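Local coordinates for protein apical membrane antigen AMA1 (Toxoplasma gondii ME49, PDB 4YIV) that takes part in host cell invasion as a microneme protein of the moving junction, the ring formed between parasite and host membranes, at residues P158-S163 / H208-G213. Sequence-based numbering, arbitrary orientation.
Sequences PFVYDS and HHLIYG. With CO (cobalt (II) ion), chain H.
Gly213 lies over one face of the Phe159 ring, its CA 4.0 Å from the ring centroid in a CH-pi contact; Ile211 CD1 sits at the Tyr161 ring edge, and Phe159 O over one face of the Tyr212 ring. Strands 159-162 and 210-213 are antiparallel neighbours in a five-stranded sheet, consistent with the PAN fold. With chi1 at 70°, the Phe159 ring swings back over the neighbouring strand, onto ground that a residue without a side chain leaves to it. The large rings of Phe159 and Tyr161 reach helix 132-141 at Cys136, while Ile211 also packs on Phe345. On the opposite face, Val160 CG2 meets Tyr212 CD2 at 3.7 Å, the side chains crossing at about a right angle. Pro158, just before its strand, lies beside the tyrosine, CG 3.6 Å from Tyr212 OH. Phe159 and Gly213 exchange two backbone hydrogen bonds, as do Tyr161 and Ile211. Asp162 OD1, which accepts from Lys165 N, lies at the His209 ring edge, 3.2 Å from CD2, carboxylate and ring planes 56° apart; a water bridges Asp162 OD2 and His209 NE2. Ser163, small and polar, grips His209 O twice: through N at 3.0 Å, nearly straight at 172°, and through OG at 2.9 Å.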
loop_
_atom_site.group_PDB
_atom_site.type_symbol
_atom_site.label_atom_id
_atom_site.label_comp_id
_atom_site.label_asym_id
_atom_site.label_seq_id
_atom_site.Cartn_x
_atom_site.Cartn_y
_atom_site.Cartn_z
ATOM N N PRO A 158 -5.540 11.001 6.269
ATOM C CA PRO A 158 -5.314 9.576 6.037
ATOM C C PRO A 158 -5.565 8.762 7.316
ATOM O O PRO A 158 -5.755 9.324 8.413
ATOM C CB PRO A 158 -3.859 9.529 5.567
ATOM C CG PRO A 158 -3.207 10.670 6.317
ATOM C CD PRO A 158 -4.265 11.755 6.344
ATOM N N PHE A 159 -5.639 7.449 7.170
ATOM C CA PHE A 159 -5.940 6.592 8.301
ATOM C C PHE A 159 -4.917 5.480 8.418
ATOM O O PHE A 159 -4.239 5.142 7.452
ATOM C CB PHE A 159 -7.364 5.949 8.186
ATOM C CG PHE A 159 -7.475 4.926 7.101
ATOM C CD1 PHE A 159 -7.805 5.304 5.819
ATOM C CD2 PHE A 159 -7.221 3.577 7.352
ATOM C CE1 PHE A 159 -7.892 4.379 4.792
ATOM C CE2 PHE A 159 -7.309 2.635 6.321
ATOM C CZ PHE A 159 -7.654 3.052 5.024
ATOM N N VAL A 160 -4.876 4.877 9.606
ATOM C CA VAL A 160 -4.215 3.593 9.781
ATOM C C VAL A 160 -5.207 2.664 10.474
ATOM O O VAL A 160 -5.753 2.983 11.551
ATOM C CB VAL A 160 -2.883 3.696 10.611
ATOM C CG1 VAL A 160 -2.365 2.306 10.966
ATOM C CG2 VAL A 160 -1.817 4.478 9.822
ATOM N N TYR A 161 -5.433 1.521 9.849
ATOM C CA TYR A 161 -6.221 0.464 10.492
ATOM C C TYR A 161 -5.265 -0.486 11.210
ATOM O O TYR A 161 -4.362 -1.083 10.604
ATOM C CB TYR A 161 -7.098 -0.294 9.482
ATOM C CG TYR A 161 -8.041 -1.287 10.176
ATOM C CD1 TYR A 161 -8.883 -0.856 11.179
ATOM C CD2 TYR A 161 -8.022 -2.648 9.871
ATOM C CE1 TYR A 161 -9.706 -1.736 11.855
ATOM C CE2 TYR A 161 -8.862 -3.552 10.557
ATOM C CZ TYR A 161 -9.694 -3.080 11.536
ATOM O OH TYR A 161 -10.533 -3.934 12.239
ATOM N N ASP A 162 -5.484 -0.617 12.519
ATOM C CA ASP A 162 -4.761 -1.561 13.348
ATOM C C ASP A 162 -5.664 -2.770 13.402
ATOM O O ASP A 162 -6.689 -2.734 14.092
ATOM C CB ASP A 162 -4.487 -0.988 14.750
ATOM C CG ASP A 162 -3.730 -1.971 15.668
ATOM O OD1 ASP A 162 -3.787 -3.217 15.425
ATOM O OD2 ASP A 162 -3.098 -1.478 16.646
ATOM N N SER A 163 -5.322 -3.788 12.624
ATOM C CA SER A 163 -6.221 -4.920 12.415
ATOM C C SER A 163 -6.137 -5.905 13.578
ATOM O O SER A 163 -7.033 -6.730 13.763
ATOM C CB SER A 163 -5.913 -5.650 11.110
ATOM O OG SER A 163 -4.614 -6.225 11.133
ATOM N N HIS A 208 2.878 -5.758 10.321
ATOM C CA HIS A 208 2.109 -6.299 9.211
ATOM C C HIS A 208 0.621 -6.132 9.462
ATOM O O HIS A 208 -0.187 -6.209 8.560
ATOM C CB HIS A 208 2.438 -7.769 8.996
ATOM C CG HIS A 208 3.858 -8.013 8.602
ATOM N ND1 HIS A 208 4.374 -9.280 8.462
ATOM C CD2 HIS A 208 4.876 -7.160 8.332
ATOM C CE1 HIS A 208 5.645 -9.204 8.121
ATOM N NE2 HIS A 208 5.976 -7.925 8.039
ATOM N N HIS A 209 0.269 -5.875 10.704
ATOM C CA HIS A 209 -1.113 -5.709 11.073
ATOM C C HIS A 209 -1.591 -4.267 10.884
ATOM O O HIS A 209 -2.765 -3.979 11.103
ATOM C CB HIS A 209 -1.287 -6.160 12.526
ATOM C CG HIS A 209 -0.535 -5.327 13.504
ATOM N ND1 HIS A 209 0.836 -5.388 13.642
ATOM C CD2 HIS A 209 -0.959 -4.369 14.357
ATOM C CE1 HIS A 209 1.221 -4.498 14.544
ATOM N NE2 HIS A 209 0.149 -3.873 14.994
ATOM N N LEU A 210 -0.682 -3.373 10.488
ATOM C CA LEU A 210 -1.024 -1.966 10.244
ATOM C C LEU A 210 -1.252 -1.746 8.757
ATOM O O LEU A 210 -0.457 -2.191 7.932
ATOM C CB LEU A 210 0.070 -1.040 10.721
ATOM C CG LEU A 210 0.328 -1.093 12.234
ATOM C CD1 LEU A 210 1.353 -0.048 12.571
ATOM C CD2 LEU A 210 -0.946 -0.899 13.047
ATOM N N ILE A 211 -2.333 -1.054 8.431
ATOM C CA ILE A 211 -2.685 -0.810 7.049
ATOM C C ILE A 211 -2.892 0.692 6.889
ATOM O O ILE A 211 -3.788 1.261 7.494
ATOM C CB ILE A 211 -3.913 -1.574 6.665
ATOM C CG1 ILE A 211 -3.629 -3.073 6.834
ATOM C CG2 ILE A 211 -4.281 -1.315 5.226
ATOM C CD1 ILE A 211 -4.825 -3.834 7.183
ATOM N N TYR A 212 -2.078 1.303 6.032
ATOM C CA TYR A 212 -2.117 2.763 5.823
ATOM C C TYR A 212 -2.967 3.083 4.624
ATOM O O TYR A 212 -2.885 2.391 3.626
ATOM C CB TYR A 212 -0.707 3.296 5.614
ATOM C CG TYR A 212 -0.580 4.805 5.608
ATOM C CD1 TYR A 212 -0.856 5.563 4.451
ATOM C CD2 TYR A 212 -0.120 5.467 6.723
ATOM C CE1 TYR A 212 -0.736 6.964 4.452
ATOM C CE2 TYR A 212 0.029 6.854 6.730
ATOM C CZ TYR A 212 -0.290 7.599 5.606
ATOM O OH TYR A 212 -0.115 8.975 5.644
ATOM N N GLY A 213 -3.783 4.140 4.695
ATOM C CA GLY A 213 -4.507 4.559 3.504
ATOM C C GLY A 213 -4.893 6.021 3.503
ATOM O O GLY A 213 -5.063 6.636 4.558
HETATM CO CO CO H . 3.377 -11.426 9.222
HETATM O O HOH W 1 -1.130 -2.806 17.665
HETATM O O HOH W 2 5.704 -12.380 9.050
HETATM O O HOH W 3 3.092 -12.322 7.214
HETATM O O HOH W 4 2.934 -10.671 11.146
#